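Local coordinates for protein exonuclease mut-7 homolog (Aedes aegypti, PDB 7JW2) that probably acts as a magnesium-dependent 3'-5' exoribonuclease that trims the 3' ends of Argonaute-bound microRNAs, through the exonuclease domain crystallised here, at residues Q54-W58 and D188-E194. Numbering follows the deposited sequence.
Sequences QLATW and DAFCLLE
With CG turned anti to its carbonyl carbon (chi1 -79°), Trp58 brings its six-membered ring back over the helix, while Phe190, whose CG lies opposite its own backbone N (chi1 -171°), reaches toward the backbone of Thr57 and Trp58. The two rings form an offset edge-to-face pair, planes at 90° and centroids 5.9 Å apart, with the indole edge directed at the phenyl face. Leu193 CB sits over one face of the same indole, 3.7 Å from the six-membered centroid, in a CH-pi contact, and Trp58 CH2 lies 3.3 Å from Leu193 O. Thr57 O and Trp58 O come to the edge of the Phe190 ring, the former 3.4 Å from Phe190 CE2. Further back along the strand the small side chains allow close approach: Ala56 CB meets Ala189 CB at 3.9 Å and rests on Phe190 CA at 3.8 Å. Gln54 CB touches Ala189 CB; the buried Gln54 NE2 donates hydrogen bonds to Ala185 O, in the helix's preceding turn, and to Glu39 OE1. Val61 of the adjacent strand also touches Ala56 and Phe190. The axes of segments 54-56 and 188-194 approach to 7.3 Å, helix 179-205 lying against the central mixed sheet of the RNase H-like DnaQ exonuclease fold.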
loop_
_atom_site.group_PDB
_atom_site.type_symbol
_atom_site.label_atom_id
_atom_site.label_comp_id
_atom_site.label_asym_id
_atom_site.label_seq_id
_atom_site.Cartn_x
_atom_site.Cartn_y
_atom_site.Cartn_z
ATOM N N GLN A 54 4.736 9.781 -13.091
ATOM C CA GLN A 54 4.782 10.804 -12.051
ATOM C C GLN A 54 3.366 11.143 -11.591
ATOM O O GLN A 54 2.497 11.425 -12.421
ATOM C CB GLN A 54 5.495 12.080 -12.521
ATOM C CG GLN A 54 6.904 11.902 -13.108
ATOM C CD GLN A 54 6.898 11.807 -14.624
ATOM O OE1 GLN A 54 6.968 10.709 -15.179
ATOM N NE2 GLN A 54 6.831 12.955 -15.297
ATOM N N LEU A 55 3.155 11.105 -10.277
ATOM C CA LEU A 55 1.861 11.399 -9.665
ATOM C C LEU A 55 2.048 12.497 -8.634
ATOM O O LEU A 55 2.800 12.317 -7.671
ATOM C CB LEU A 55 1.266 10.149 -9.011
ATOM C CG LEU A 55 1.246 8.914 -9.912
ATOM C CD1 LEU A 55 0.791 7.657 -9.177
ATOM C CD2 LEU A 55 0.392 9.151 -11.150
ATOM N N ALA A 56 1.341 13.615 -8.816
ATOM C CA ALA A 56 1.511 14.795 -7.977
ATOM C C ALA A 56 0.238 15.128 -7.209
ATOM O O ALA A 56 -0.857 15.109 -7.773
ATOM C CB ALA A 56 1.908 16.011 -8.824
ATOM N N THR A 57 0.406 15.470 -5.942
ATOM C CA THR A 57 -0.622 16.130 -5.138
ATOM C C THR A 57 -0.135 17.536 -4.823
ATOM O O THR A 57 0.992 17.908 -5.146
ATOM C CB THR A 57 -0.889 15.368 -3.840
ATOM O OG1 THR A 57 0.160 15.653 -2.909
ATOM C CG2 THR A 57 -0.927 13.873 -4.074
ATOM N N TRP A 58 -0.982 18.328 -4.157
ATOM C CA TRP A 58 -0.529 19.662 -3.787
ATOM C C TRP A 58 0.646 19.630 -2.819
ATOM O O TRP A 58 1.348 20.640 -2.678
ATOM C CB TRP A 58 -1.674 20.459 -3.165
ATOM C CG TRP A 58 -2.616 21.022 -4.165
ATOM C CD1 TRP A 58 -3.923 20.695 -4.324
ATOM C CD2 TRP A 58 -2.322 22.010 -5.158
ATOM N NE1 TRP A 58 -4.473 21.430 -5.343
ATOM C CE2 TRP A 58 -3.508 22.235 -5.883
ATOM C CE3 TRP A 58 -1.173 22.727 -5.502
ATOM C CZ2 TRP A 58 -3.581 23.141 -6.928
ATOM C CZ3 TRP A 58 -1.250 23.636 -6.537
ATOM C CH2 TRP A 58 -2.444 23.833 -7.239
ATOM N N ASP A 188 6.717 18.325 -14.319
ATOM C CA ASP A 188 5.796 18.168 -15.439
ATOM C C ASP A 188 4.439 17.667 -14.957
ATOM O O ASP A 188 3.415 17.975 -15.573
ATOM C CB ASP A 188 6.383 17.252 -16.519
ATOM C CG ASP A 188 6.279 17.873 -17.916
ATOM O OD1 ASP A 188 6.764 19.015 -18.108
ATOM O OD2 ASP A 188 5.692 17.230 -18.812
ATOM N N ALA A 189 4.415 16.919 -13.852
ATOM C CA ALA A 189 3.141 16.566 -13.235
ATOM C C ALA A 189 2.609 17.704 -12.362
ATOM O O ALA A 189 1.432 18.075 -12.471
ATOM C CB ALA A 189 3.293 15.271 -12.430
ATOM N N PHE A 190 3.455 18.282 -11.497
ATOM C CA PHE A 190 2.962 19.266 -10.529
ATOM C C PHE A 190 2.380 20.509 -11.208
ATOM O O PHE A 190 1.396 21.086 -10.717
ATOM C CB PHE A 190 4.071 19.681 -9.560
ATOM C CG PHE A 190 3.588 20.534 -8.408
ATOM C CD1 PHE A 190 3.644 21.918 -8.480
ATOM C CD2 PHE A 190 3.090 19.945 -7.257
ATOM C CE1 PHE A 190 3.202 22.703 -7.424
ATOM C CE2 PHE A 190 2.647 20.716 -6.189
ATOM C CZ PHE A 190 2.707 22.107 -6.277
ATOM N N CYS A 191 2.960 20.942 -12.327
ATOM C CA CYS A 191 2.487 22.187 -12.937
ATOM C C CYS A 191 1.051 22.063 -13.435
ATOM O O CYS A 191 0.372 23.085 -13.626
ATOM C CB CYS A 191 3.433 22.624 -14.066
ATOM S SG CYS A 191 3.295 21.701 -15.630
ATOM N N LEU A 192 0.567 20.835 -13.653
ATOM C CA LEU A 192 -0.821 20.658 -14.059
ATOM C C LEU A 192 -1.767 21.110 -12.957
ATOM O O LEU A 192 -2.822 21.700 -13.244
ATOM C CB LEU A 192 -1.077 19.193 -14.425
ATOM C CG LEU A 192 -0.119 18.605 -15.465
ATOM C CD1 LEU A 192 -0.468 17.136 -15.679
ATOM C CD2 LEU A 192 -0.167 19.393 -16.770
ATOM N N LEU A 193 -1.391 20.878 -11.692
ATOM C CA LEU A 193 -2.209 21.370 -10.580
ATOM C C LEU A 193 -2.244 22.887 -10.573
ATOM O O LEU A 193 -3.311 23.492 -10.390
ATOM C CB LEU A 193 -1.674 20.865 -9.241
ATOM C CG LEU A 193 -1.666 19.347 -9.017
ATOM C CD1 LEU A 193 -0.678 19.005 -7.932
ATOM C CD2 LEU A 193 -3.063 18.857 -8.618
ATOM N N GLU A 194 -1.086 23.517 -10.769
ATOM C CA GLU A 194 -1.017 24.978 -10.797
ATOM C C GLU A 194 -1.801 25.556 -11.969
ATOM O O GLU A 194 -2.450 26.603 -11.829
ATOM C CB GLU A 194 0.445 25.425 -10.864
ATOM C CG GLU A 194 1.313 24.883 -9.746
ATOM C CD GLU A 194 2.786 25.144 -9.989
ATOM O OE1 GLU A 194 3.332 24.592 -10.968
ATOM O OE2 GLU A 194 3.404 25.883 -9.190
#